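Local coordinates for protein tRNA-splicing ligase RtcB (Thermus thermophilus, PDB 2EPG) that probably joins broken RNA ends carrying a 3'-phosphate or 2',3'-cyclic phosphate to 5'-hydroxyl ends, using GTP and manganese, at residues A[80-85]-A[97-102]; A[87-92]-A[403-408]; A[105-110]-A[299-304]; A[338-343]-A[355-360]; A[359-364]-A[377-382]. All blocks are in the same frame, centred on the assembly; numbering follows the deposited sequence.

Contact 4 is the hub: it pairs strands 340-343 and 355-357 and carries His339 and Asn340 of the predicted manganese and GMP sites. Contact 3 lies 10 Å from it, centre to centre, and adds the predicted metal residue Asp106; Asn108 N bonds to Asn340 O at 2.8 Å. Contact 1, also 10 Å away, meets it through Lys357 NZ and Phe82 O at 2.6 Å. Contact 2 joins it where Ser407 OG meets Arg356 NE at 2.8 Å. Contact 5 shares Ala359 and Thr360 with contact 4 and brings Leu382 O to 3.2 Å from His339 NE2. Contacts 2 and 5 meet where strands 407-408 and 360-361 pair, just before the predicted nucleotidyl-accepting His410.

Contact 1: residues A[80-85]-A[97-102]; sequences YGFPIG and VVSPGG
Ser99 meets Phe82 at one corner of the ring, with CB 3.6 Å and OG 3.5 Å from Phe82 CE1. OG approaches the ring obliquely, and its hydrogen-bonding partner is the carbonyl of Ala281. That hydroxyl also receives a weak bond from Gly101 N. From Ser99 the chain folds back through Pro100: Gly102 N is hydrogen-bonded to Ser99 O at 2.7 Å, and the helical backbone angles of Pro100 and Gly101 make this a type I beta turn directly after strand 97-98. On its outer side Pro100 packs against helices 250-265 and 288-321. The turn presents two successive glycines to the loop that precedes strand 86-90, so at Gly101 and Gly102 it is main chain that meets the two rings. Gly101 CA lies at the edge of the Tyr80 ring, 4.1 Å from Tyr80 CD2, while Gly101 O comes within 3.6 Å of Phe82 CB. The same carbonyl oxygen is 3.3 Å from Tyr80 O; both are acceptors, and Tyr80 O is bonded instead to the ammonium group of Lys357, as is Phe82 O. Gly102 then sets its CA over the centre of the Phe82 ring in a CH-pi contact, 3.5 Å from the centroid and 15° off the normal. In Phe82, chi1 -76° puts the ring on the side of the turn and chi2 55° turns its face to Gly102.

Contact 2: residues A[87-92]-A[403-408]; sequences VAAFDP and VSFGSS
Ala89 points its methyl onto the face of the Phe405 ring: CB is 3.8 Å from the ring centroid and only 10° off the normal, a CH-pi contact over the centre. Phe405 has left-handed helical backbone angles, and with chi1 -63° its CG stands beside its own backbone N, directed toward the strand. An edge-to-face meeting with His347 adds a second aromatic neighbour. Two residues before Ala89, Val87 has CG1 anti to the backbone N (chi1 172°), and its two methyls take different parts of Ser407: CG1 is 3.6 Å from Ser407 OG, and CG2 is 3.8 Å from Ser407 CB. CG1 also reaches Phe405 CD1 at 4.3 Å, approaching the ring obliquely.

Val87 and Ala89 face the same way because strand 86-90, held between strands 70-73 and 350-357, alternates its side chains; Ala88 between them points away. The opposing segment leaves helix 398-403 at Ser404 and passes through two left-handed residues, Phe405 and Gly406, before entering strand 407-408, which pairs with strand 360-361. Ser404 OG is hydrogen-bonded to Ser407 O at 2.8 Å, in the carbonyl plane on a lone pair; Ala400 O lies within reach of the same single proton, so the two bonds compete. Arg356 NE is bonded to the hydroxyl of Ser407 and Arg356 NH1 to Phe405 O.

Contact 3: residues A[105-110]-A[299-304]; sequences FDINCG and AAANFA
Asn108 adopts left-handed backbone angles beside helix 288-321 and sends its amide to a main-chain carbonyl of that helix. With CG anti to the backbone N (chi1 -169°), the amide extends to the helix and ND2 donates to Ala301 O at 2.9 Å; the oxygen lies in the plane of the amide, whereas the donor is tilted 30° from the carbonyl plane. The unusual backbone follows from a type II turn running from Asp106 to Cys109, in which Asn108 takes the third position and Cys109 N closes the turn on Asp106 O. CB of Asn108 rests 3.6 Å from Ala304 CB, and Asn108 O approaches that methyl at 3.4 Å. One position earlier, Ile107 lays CG2 4.0 Å from Ala300 CB and 4.3 Å from Ala301 CB. Small residues on this side of the helix bring the backbones close: the CA atoms of Asn108 and Ala301 are 5.0 Å apart. Asn108 O also receives Arg308 NH2 from farther along the helix. Both the amide and the main-chain carbonyl of Asn108 are therefore anchored to one helix, which ties to it the turn that begins at Asp106, a predicted manganese ligand.

Contact 4: residues A[338-343]-A[355-360]; sequences AHNNAK and HRKGAT
Ala342 CB sits over one face of the His355 ring, 4.2 Å above its plane and displaced toward the rim. At the ring's edge NE2 is bonded to Ser99 N; since a backbone amide can only donate there, NE2 is probably unprotonated. His339 and Thr360 run side by side, with Thr360 CG2 3.5 Å from His339 CD2 and approaching the ring obliquely. His339 ND1 is bonded to ND1 of His410, the predicted nucleotidylated histidine. The Arg356 guanidinium holds a water in its plane, 3.1 Å from NH2, which donates onward to Asn341 O; NH2 also forms a salt bridge to Glu345.

The backbones pair antiparallel: Asn341 N reaches Arg356 O and Arg356 N reaches Asn341 O, both at 2.8 Å. Beyond Lys357, Gly358, in left-handed angles, donates its N to Asn340 OD1 at 2.8 Å and weakly to His339 O, which also accepts from Ala359 N. Asn340 CG, anti to the carbonyl carbon (chi1 -68°), brings OD1 there. The contact belongs to the hairpin of strands 332-347 and 350-357, flanked by strand 110-119 beside the first and strand 86-90 beside the second, with helix 288-321 packing on Asn341 and Ala342.

Contact 5: residues A[359-364]-A[377-382]; sequences ATRAFG and VGQPVL
Gln379 reaches across to Arg361 as an extended chain, CG anti to the backbone N (chi1 -180°), while Arg361 bends at chi3 (71°) to bring its NE and NH1 to Gln379 OE1. The two side chains cross at about a right angle. Arg361 grips side-on, NE at 2.9 Å and NH1 at 3.1 Å from the single atom Gln379 OE1, and both donors arrive from the same face of the amide plane. Phe363 N adds a weak third bond to that oxygen. The nitrogen end of the amide is equally engaged: Gln379 NE2 donates to Arg361 O at 2.7 Å, lying 49° above the carbonyl plane, and to Pro380 O at 3.1 Å. Main chain joins in where Gln379 N meets Phe363 O at 2.9 Å. Phe363 CD1 lies over the centre of the Arg361 guanidinium, 3.7 Å above its plane, packing the cation from one side. Farther along, Val381 divides its methyls, CG2 reaching Ala362 CB at 3.6 Å and CG1 the Thr360 hydroxyl.

The link joins the end of strand 360-361 and the residues after it to the start of strand 380-383, which pairs with strand 391-395 and leads on to the predicted GMP-binding Pro384. With donors converging on OE1 and acceptors facing both hydrogens of NE2, the orientation of the buried amide is settled, and the nearby positive charge would be expected to polarise its C=O bond.

Contact 1: residues A[80-85]-A[97-102]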
# COMPACT_ATOMS: atom_id res chain seq x y z
N TYR A 80 -14.34 3.30 -6.52
CA TYR A 80 -15.12 4.49 -6.21
C TYR A 80 -14.53 5.70 -6.95
O TYR A 80 -13.53 6.28 -6.52
CB TYR A 80 -15.09 4.74 -4.70
CG TYR A 80 -16.02 5.84 -4.23
CD1 TYR A 80 -17.39 5.61 -4.11
CD2 TYR A 80 -15.54 7.12 -3.95
CE1 TYR A 80 -18.26 6.62 -3.70
CE2 TYR A 80 -16.40 8.14 -3.55
CZ TYR A 80 -17.76 7.89 -3.43
OH TYR A 80 -18.61 8.89 -3.03
N GLY A 81 -15.16 6.08 -8.05
CA GLY A 81 -14.66 7.21 -8.83
C GLY A 81 -13.43 6.81 -9.62
O GLY A 81 -13.52 6.57 -10.83
N PHE A 82 -12.28 6.75 -8.95
CA PHE A 82 -11.03 6.33 -9.60
C PHE A 82 -11.04 4.81 -9.61
O PHE A 82 -11.64 4.18 -8.73
CB PHE A 82 -9.81 6.77 -8.79
CG PHE A 82 -9.47 8.24 -8.91
CD1 PHE A 82 -10.42 9.21 -8.62
CD2 PHE A 82 -8.20 8.64 -9.28
CE1 PHE A 82 -10.10 10.56 -8.71
CE2 PHE A 82 -7.86 9.99 -9.38
CZ PHE A 82 -8.81 10.95 -9.10
N PRO A 83 -10.39 4.18 -10.61
CA PRO A 83 -10.38 2.72 -10.61
C PRO A 83 -9.36 2.21 -9.59
O PRO A 83 -8.43 2.92 -9.22
CB PRO A 83 -9.96 2.37 -12.04
CG PRO A 83 -9.04 3.51 -12.39
CD PRO A 83 -9.83 4.70 -11.87
N ILE A 84 -9.55 0.98 -9.12
CA ILE A 84 -8.60 0.40 -8.19
C ILE A 84 -7.45 -0.01 -9.10
O ILE A 84 -7.67 -0.55 -10.18
CB ILE A 84 -9.19 -0.81 -7.46
CG1 ILE A 84 -10.39 -0.34 -6.61
CG2 ILE A 84 -8.11 -1.46 -6.57
CD1 ILE A 84 -11.14 -1.45 -5.90
N GLY A 85 -6.23 0.28 -8.67
CA GLY A 85 -5.06 -0.00 -9.47
C GLY A 85 -4.64 1.27 -10.20
O GLY A 85 -3.75 1.26 -11.04
N VAL A 97 -6.12 19.10 -8.68
CA VAL A 97 -7.05 18.78 -7.61
C VAL A 97 -6.62 17.57 -6.81
O VAL A 97 -5.71 16.84 -7.20
CB VAL A 97 -8.46 18.49 -8.18
CG1 VAL A 97 -9.05 19.76 -8.79
CG2 VAL A 97 -8.40 17.37 -9.23
N VAL A 98 -7.26 17.37 -5.66
CA VAL A 98 -7.00 16.20 -4.82
C VAL A 98 -8.36 15.54 -4.62
O VAL A 98 -9.35 16.23 -4.33
CB VAL A 98 -6.38 16.57 -3.43
CG1 VAL A 98 -7.24 17.60 -2.69
CG2 VAL A 98 -6.28 15.28 -2.56
N SER A 99 -8.42 14.23 -4.81
CA SER A 99 -9.68 13.51 -4.66
C SER A 99 -9.64 12.32 -3.71
O SER A 99 -8.89 11.38 -3.92
CB SER A 99 -10.15 13.00 -6.02
OG SER A 99 -11.26 12.16 -5.83
N PRO A 100 -10.47 12.35 -2.65
CA PRO A 100 -10.50 11.25 -1.68
C PRO A 100 -10.74 9.92 -2.38
O PRO A 100 -10.22 8.88 -1.98
CB PRO A 100 -11.66 11.63 -0.76
CG PRO A 100 -11.65 13.13 -0.80
CD PRO A 100 -11.41 13.42 -2.26
N GLY A 101 -11.55 9.95 -3.44
CA GLY A 101 -11.83 8.73 -4.17
C GLY A 101 -10.60 8.22 -4.90
O GLY A 101 -10.54 7.05 -5.30
N GLY A 102 -9.61 9.10 -5.07
CA GLY A 102 -8.38 8.73 -5.74
C GLY A 102 -7.40 8.05 -4.81
O GLY A 102 -6.38 7.54 -5.24

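Contact 2: residues A[87-92]-A[403-408]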
# COMPACT_ATOMS: atom_id res chain seq x y z
N VAL A 87 -3.20 5.27 -10.81
CA VAL A 87 -2.16 6.20 -10.42
C VAL A 87 -2.48 7.47 -11.20
O VAL A 87 -2.64 7.42 -12.43
CB VAL A 87 -0.75 5.68 -10.81
CG1 VAL A 87 0.31 6.76 -10.57
CG2 VAL A 87 -0.41 4.43 -10.01
N ALA A 88 -2.57 8.60 -10.51
CA ALA A 88 -2.89 9.86 -11.17
C ALA A 88 -2.16 11.01 -10.49
O ALA A 88 -2.38 11.28 -9.32
CB ALA A 88 -4.41 10.12 -11.14
N ALA A 89 -1.29 11.67 -11.24
CA ALA A 89 -0.52 12.79 -10.71
C ALA A 89 -1.21 14.10 -11.09
O ALA A 89 -1.73 14.25 -12.20
CB ALA A 89 0.91 12.74 -11.28
N PHE A 90 -1.23 15.04 -10.13
CA PHE A 90 -1.85 16.35 -10.33
C PHE A 90 -0.88 17.47 -9.96
O PHE A 90 -0.24 17.42 -8.92
CB PHE A 90 -3.13 16.44 -9.49
CG PHE A 90 -4.27 15.61 -10.03
CD1 PHE A 90 -4.41 14.27 -9.68
CD2 PHE A 90 -5.18 16.17 -10.92
CE1 PHE A 90 -5.45 13.50 -10.21
CE2 PHE A 90 -6.22 15.40 -11.46
CZ PHE A 90 -6.36 14.07 -11.10
N ASP A 91 -0.77 18.48 -10.83
CA ASP A 91 0.15 19.59 -10.59
C ASP A 91 -0.54 20.78 -9.93
O ASP A 91 -1.39 21.44 -10.54
CB ASP A 91 0.78 20.04 -11.91
CG ASP A 91 1.92 21.02 -11.71
OD1 ASP A 91 1.95 21.72 -10.69
OD2 ASP A 91 2.78 21.11 -12.60
N PRO A 92 -0.16 21.10 -8.69
CA PRO A 92 -0.75 22.22 -7.94
C PRO A 92 -0.65 23.54 -8.70
O PRO A 92 -1.56 24.36 -8.66
CB PRO A 92 0.06 22.26 -6.64
CG PRO A 92 0.63 20.88 -6.53
CD PRO A 92 0.99 20.55 -7.96
N VAL A 403 7.97 6.04 -16.93
CA VAL A 403 6.62 5.77 -17.41
C VAL A 403 5.44 5.60 -16.48
O VAL A 403 4.31 5.52 -16.96
CB VAL A 403 6.63 4.52 -18.34
CG1 VAL A 403 7.79 4.65 -19.35
CG2 VAL A 403 6.76 3.23 -17.52
N SER A 404 5.65 5.54 -15.16
CA SER A 404 4.51 5.35 -14.27
C SER A 404 4.59 6.20 -13.02
O SER A 404 4.02 5.83 -11.99
CB SER A 404 4.40 3.86 -13.87
OG SER A 404 5.53 3.42 -13.13
N PHE A 405 5.27 7.33 -13.10
CA PHE A 405 5.47 8.17 -11.92
C PHE A 405 6.07 7.30 -10.81
O PHE A 405 5.64 7.34 -9.65
CB PHE A 405 4.13 8.80 -11.49
CG PHE A 405 3.54 9.72 -12.53
CD1 PHE A 405 2.42 9.35 -13.26
CD2 PHE A 405 4.13 10.95 -12.79
CE1 PHE A 405 1.90 10.20 -14.25
CE2 PHE A 405 3.63 11.81 -13.77
CZ PHE A 405 2.51 11.43 -14.50
N GLY A 406 7.05 6.48 -11.18
CA GLY A 406 7.70 5.60 -10.23
C GLY A 406 6.71 4.78 -9.43
O GLY A 406 6.79 4.74 -8.20
N SER A 407 5.78 4.11 -10.13
CA SER A 407 4.74 3.31 -9.50
C SER A 407 4.70 1.87 -9.99
O SER A 407 5.08 1.58 -11.11
CB SER A 407 3.38 3.95 -9.78
OG SER A 407 3.33 5.28 -9.31
N SER A 408 4.21 0.97 -9.14
CA SER A 408 4.08 -0.41 -9.54
C SER A 408 2.77 -1.00 -9.03
O SER A 408 1.88 -0.27 -8.59
CB SER A 408 5.28 -1.23 -9.05
OG SER A 408 5.34 -2.46 -9.75

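Contact 3: residues A[105-110]-A[299-304]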
# COMPACT_ATOMS: atom_id res chain seq x y z
N PHE A 105 -10.97 4.57 0.53
CA PHE A 105 -11.38 4.75 1.91
C PHE A 105 -10.37 4.33 2.95
O PHE A 105 -10.16 5.05 3.92
CB PHE A 105 -12.76 4.13 2.13
CG PHE A 105 -13.89 5.04 1.71
CD1 PHE A 105 -14.15 5.26 0.35
CD2 PHE A 105 -14.58 5.81 2.65
CE1 PHE A 105 -15.08 6.24 -0.05
CE2 PHE A 105 -15.50 6.79 2.25
CZ PHE A 105 -15.75 7.00 0.91
N ASP A 106 -9.71 3.19 2.76
CA ASP A 106 -8.73 2.80 3.76
C ASP A 106 -7.37 3.46 3.47
O ASP A 106 -6.50 2.87 2.84
CB ASP A 106 -8.59 1.29 3.84
CG ASP A 106 -7.79 0.85 5.07
OD1 ASP A 106 -7.73 -0.36 5.36
OD2 ASP A 106 -7.20 1.73 5.74
N ILE A 107 -7.23 4.69 3.93
CA ILE A 107 -6.02 5.47 3.74
C ILE A 107 -4.82 4.76 4.32
O ILE A 107 -4.80 4.36 5.49
CB ILE A 107 -6.16 6.87 4.36
CG1 ILE A 107 -7.32 7.60 3.66
CG2 ILE A 107 -4.84 7.67 4.22
CD1 ILE A 107 -7.71 8.94 4.29
N ASN A 108 -3.81 4.63 3.48
CA ASN A 108 -2.57 3.94 3.80
C ASN A 108 -2.76 2.52 4.25
O ASN A 108 -2.04 2.03 5.12
CB ASN A 108 -1.72 4.68 4.84
CG ASN A 108 -0.30 4.10 4.96
OD1 ASN A 108 0.09 3.19 4.20
ND2 ASN A 108 0.48 4.61 5.92
N CYS A 109 -3.77 1.85 3.69
CA CYS A 109 -3.93 0.43 3.93
C CYS A 109 -2.61 0.06 3.26
O CYS A 109 -2.30 0.56 2.17
CB CYS A 109 -5.10 -0.14 3.11
SG CYS A 109 -5.12 -1.97 3.01
N GLY A 110 -1.81 -0.78 3.91
CA GLY A 110 -0.53 -1.10 3.31
C GLY A 110 0.05 -2.41 3.78
O GLY A 110 -0.64 -3.22 4.39
N ALA A 299 -2.53 12.49 8.39
CA ALA A 299 -2.66 12.07 9.79
C ALA A 299 -3.15 10.62 9.81
O ALA A 299 -2.67 9.80 10.58
CB ALA A 299 -3.66 12.99 10.53
N ALA A 300 -4.10 10.31 8.94
CA ALA A 300 -4.61 8.95 8.87
C ALA A 300 -3.47 8.02 8.42
O ALA A 300 -3.30 6.93 8.96
CB ALA A 300 -5.76 8.89 7.88
N ALA A 301 -2.68 8.45 7.44
CA ALA A 301 -1.58 7.62 6.96
C ALA A 301 -0.57 7.35 8.09
O ALA A 301 -0.09 6.23 8.23
CB ALA A 301 -0.89 8.29 5.76
N ASN A 302 -0.26 8.37 8.87
CA ASN A 302 0.70 8.22 9.96
C ASN A 302 0.17 7.25 11.00
O ASN A 302 0.94 6.53 11.64
CB ASN A 302 1.00 9.59 10.61
CG ASN A 302 1.77 10.51 9.68
OD1 ASN A 302 1.87 11.73 9.91
ND2 ASN A 302 2.34 9.93 8.64
N PHE A 303 -1.15 7.24 11.16
CA PHE A 303 -1.78 6.34 12.10
C PHE A 303 -1.61 4.92 11.58
O PHE A 303 -1.27 3.99 12.34
CB PHE A 303 -3.27 6.67 12.25
CG PHE A 303 -4.00 5.76 13.20
CD1 PHE A 303 -3.74 5.80 14.56
CD2 PHE A 303 -4.94 4.85 12.73
CE1 PHE A 303 -4.40 4.94 15.44
CE2 PHE A 303 -5.60 3.99 13.60
CZ PHE A 303 -5.33 4.04 14.96
N ALA A 304 -1.83 4.74 10.29
CA ALA A 304 -1.67 3.41 9.69
C ALA A 304 -0.21 2.96 9.81
O ALA A 304 0.06 1.80 10.10
CB ALA A 304 -2.12 3.43 8.20

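Contact 4: residues A[338-343]-A[355-360]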
# COMPACT_ATOMS: atom_id res chain seq x y z
N ALA A 338 2.73 1.82 1.52
CA ALA A 338 1.29 2.00 1.34
C ALA A 338 0.81 1.47 -0.00
O ALA A 338 1.57 1.42 -0.96
CB ALA A 338 0.95 3.48 1.45
N HIS A 339 -0.47 1.10 -0.05
CA HIS A 339 -1.13 0.62 -1.26
C HIS A 339 -2.22 1.63 -1.65
O HIS A 339 -2.73 1.59 -2.76
CB HIS A 339 -1.73 -0.78 -1.05
CG HIS A 339 -0.73 -1.89 -1.15
ND1 HIS A 339 -1.04 -3.13 -1.67
CD2 HIS A 339 0.60 -1.93 -0.86
CE1 HIS A 339 0.05 -3.88 -1.70
NE2 HIS A 339 1.06 -3.17 -1.22
N ASN A 340 -2.57 2.53 -0.72
CA ASN A 340 -3.56 3.59 -0.98
C ASN A 340 -2.99 4.86 -0.37
O ASN A 340 -2.78 4.92 0.85
CB ASN A 340 -4.92 3.33 -0.30
CG ASN A 340 -5.67 2.15 -0.88
OD1 ASN A 340 -5.74 1.97 -2.09
ND2 ASN A 340 -6.26 1.34 -0.01
N ASN A 341 -2.71 5.87 -1.19
CA ASN A 341 -2.17 7.11 -0.66
C ASN A 341 -1.93 8.16 -1.73
O ASN A 341 -1.78 7.83 -2.89
CB ASN A 341 -0.84 6.82 0.04
CG ASN A 341 -0.71 7.55 1.35
OD1 ASN A 341 0.32 7.45 2.03
ND2 ASN A 341 -1.74 8.30 1.72
N ALA A 342 -1.92 9.43 -1.33
CA ALA A 342 -1.62 10.51 -2.26
C ALA A 342 -0.41 11.17 -1.61
O ALA A 342 -0.42 11.44 -0.40
CB ALA A 342 -2.77 11.50 -2.37
N LYS A 343 0.63 11.40 -2.39
CA LYS A 343 1.85 11.98 -1.84
C LYS A 343 2.45 12.99 -2.79
O LYS A 343 2.33 12.84 -4.01
CB LYS A 343 2.88 10.88 -1.61
CG LYS A 343 2.32 9.69 -0.84
CD LYS A 343 3.42 8.80 -0.37
CE LYS A 343 4.34 9.53 0.59
NZ LYS A 343 5.56 8.70 0.74
N HIS A 355 -1.77 10.38 -6.73
CA HIS A 355 -2.83 9.58 -6.13
C HIS A 355 -2.56 8.14 -6.54
O HIS A 355 -2.36 7.84 -7.74
CB HIS A 355 -4.23 9.96 -6.68
CG HIS A 355 -4.73 11.31 -6.26
ND1 HIS A 355 -4.25 12.48 -6.80
CD2 HIS A 355 -5.71 11.66 -5.39
CE1 HIS A 355 -4.93 13.50 -6.29
NE2 HIS A 355 -5.82 13.03 -5.44
N ARG A 356 -2.57 7.25 -5.56
CA ARG A 356 -2.35 5.84 -5.82
C ARG A 356 -3.37 5.08 -5.01
O ARG A 356 -3.34 5.12 -3.79
CB ARG A 356 -0.94 5.40 -5.39
CG ARG A 356 0.23 6.03 -6.18
CD ARG A 356 1.55 5.26 -5.94
NE ARG A 356 2.69 5.82 -6.68
CZ ARG A 356 3.47 6.80 -6.23
NH1 ARG A 356 4.47 7.24 -6.98
NH2 ARG A 356 3.26 7.35 -5.03
N LYS A 357 -4.29 4.41 -5.70
CA LYS A 357 -5.30 3.61 -5.03
C LYS A 357 -5.07 2.21 -5.52
O LYS A 357 -5.26 1.93 -6.71
CB LYS A 357 -6.73 4.04 -5.41
CG LYS A 357 -7.78 3.38 -4.50
CD LYS A 357 -9.15 3.19 -5.15
CE LYS A 357 -9.68 4.44 -5.80
NZ LYS A 357 -11.11 4.32 -6.17
N GLY A 358 -4.67 1.32 -4.62
CA GLY A 358 -4.40 -0.05 -5.02
C GLY A 358 -3.21 -0.12 -5.97
O GLY A 358 -3.24 -0.81 -6.99
N ALA A 359 -2.17 0.64 -5.65
CA ALA A 359 -0.96 0.67 -6.45
C ALA A 359 0.10 1.14 -5.47
O ALA A 359 -0.22 1.76 -4.45
CB ALA A 359 -1.09 1.64 -7.62
N THR A 360 1.35 0.84 -5.78
CA THR A 360 2.45 1.18 -4.89
C THR A 360 3.44 2.15 -5.46
O THR A 360 3.56 2.29 -6.67
CB THR A 360 3.27 -0.08 -4.53
OG1 THR A 360 3.67 -0.75 -5.74
CG2 THR A 360 2.46 -1.04 -3.67
O HOH W 1 0.64 3.81 -2.38
O HOH W 2 0.94 6.82 -3.06

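Contact 5: residues A[359-364]-A[377-382]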
# COMPACT_ATOMS: atom_id res chain seq x y z
N ALA A 359 -2.17 0.64 -5.65
CA ALA A 359 -0.96 0.67 -6.45
C ALA A 359 0.10 1.14 -5.47
O ALA A 359 -0.22 1.76 -4.45
CB ALA A 359 -1.09 1.64 -7.62
N THR A 360 1.35 0.84 -5.78
CA THR A 360 2.45 1.18 -4.89
C THR A 360 3.44 2.15 -5.46
O THR A 360 3.56 2.29 -6.67
CB THR A 360 3.27 -0.08 -4.53
OG1 THR A 360 3.67 -0.75 -5.74
CG2 THR A 360 2.46 -1.04 -3.67
N ARG A 361 4.14 2.83 -4.56
CA ARG A 361 5.21 3.73 -4.95
C ARG A 361 6.28 2.68 -5.22
O ARG A 361 6.35 1.68 -4.51
CB ARG A 361 5.66 4.63 -3.81
CG ARG A 361 6.62 5.72 -4.26
CD ARG A 361 7.26 6.45 -3.08
NE ARG A 361 8.23 5.61 -2.38
CZ ARG A 361 9.02 6.05 -1.40
NH1 ARG A 361 9.88 5.23 -0.81
NH2 ARG A 361 8.94 7.31 -1.00
N ALA A 362 7.10 2.90 -6.23
CA ALA A 362 8.12 1.91 -6.57
C ALA A 362 9.34 2.59 -7.15
O ALA A 362 9.63 2.45 -8.35
CB ALA A 362 7.53 0.92 -7.56
N PHE A 363 10.03 3.35 -6.30
CA PHE A 363 11.22 4.06 -6.73
C PHE A 363 12.34 3.12 -7.19
O PHE A 363 12.47 1.97 -6.72
CB PHE A 363 11.69 5.00 -5.62
CG PHE A 363 10.82 6.23 -5.46
CD1 PHE A 363 11.00 7.09 -4.39
CD2 PHE A 363 9.81 6.50 -6.39
CE1 PHE A 363 10.18 8.21 -4.23
CE2 PHE A 363 8.99 7.63 -6.25
CZ PHE A 363 9.17 8.49 -5.17
N GLY A 364 13.14 3.62 -8.12
CA GLY A 364 14.21 2.81 -8.68
C GLY A 364 15.62 3.10 -8.20
O GLY A 364 15.83 4.00 -7.38
N VAL A 377 19.74 -1.47 -6.10
CA VAL A 377 18.80 -2.35 -6.77
C VAL A 377 17.37 -1.85 -6.90
O VAL A 377 16.59 -2.42 -7.66
CB VAL A 377 18.76 -3.74 -6.09
CG1 VAL A 377 20.15 -4.34 -6.03
CG2 VAL A 377 18.16 -3.61 -4.69
N GLY A 378 17.03 -0.79 -6.17
CA GLY A 378 15.68 -0.26 -6.23
C GLY A 378 14.87 -0.53 -4.97
O GLY A 378 15.21 -1.39 -4.16
N GLN A 379 13.78 0.21 -4.80
CA GLN A 379 12.91 0.08 -3.64
C GLN A 379 12.15 -1.25 -3.64
O GLN A 379 11.69 -1.71 -4.67
CB GLN A 379 11.87 1.21 -3.66
CG GLN A 379 10.86 1.21 -2.48
CD GLN A 379 9.59 1.91 -2.86
OE1 GLN A 379 9.56 3.13 -3.06
NE2 GLN A 379 8.52 1.14 -3.00
N PRO A 380 12.02 -1.87 -2.46
CA PRO A 380 11.28 -3.14 -2.42
C PRO A 380 9.79 -2.83 -2.71
O PRO A 380 9.28 -1.77 -2.33
CB PRO A 380 11.46 -3.62 -0.97
CG PRO A 380 12.75 -2.97 -0.53
CD PRO A 380 12.68 -1.59 -1.17
N VAL A 381 9.11 -3.75 -3.39
CA VAL A 381 7.69 -3.59 -3.68
C VAL A 381 7.08 -4.86 -3.14
O VAL A 381 7.42 -5.96 -3.59
CB VAL A 381 7.42 -3.49 -5.20
CG1 VAL A 381 5.90 -3.51 -5.46
CG2 VAL A 381 8.02 -2.21 -5.75
N LEU A 382 6.19 -4.71 -2.17
CA LEU A 382 5.57 -5.85 -1.51
C LEU A 382 4.20 -6.11 -2.12
O LEU A 382 3.31 -5.26 -2.06
CB LEU A 382 5.44 -5.56 -0.01
CG LEU A 382 6.75 -5.05 0.62
CD1 LEU A 382 6.57 -4.71 2.10
CD2 LEU A 382 7.84 -6.10 0.43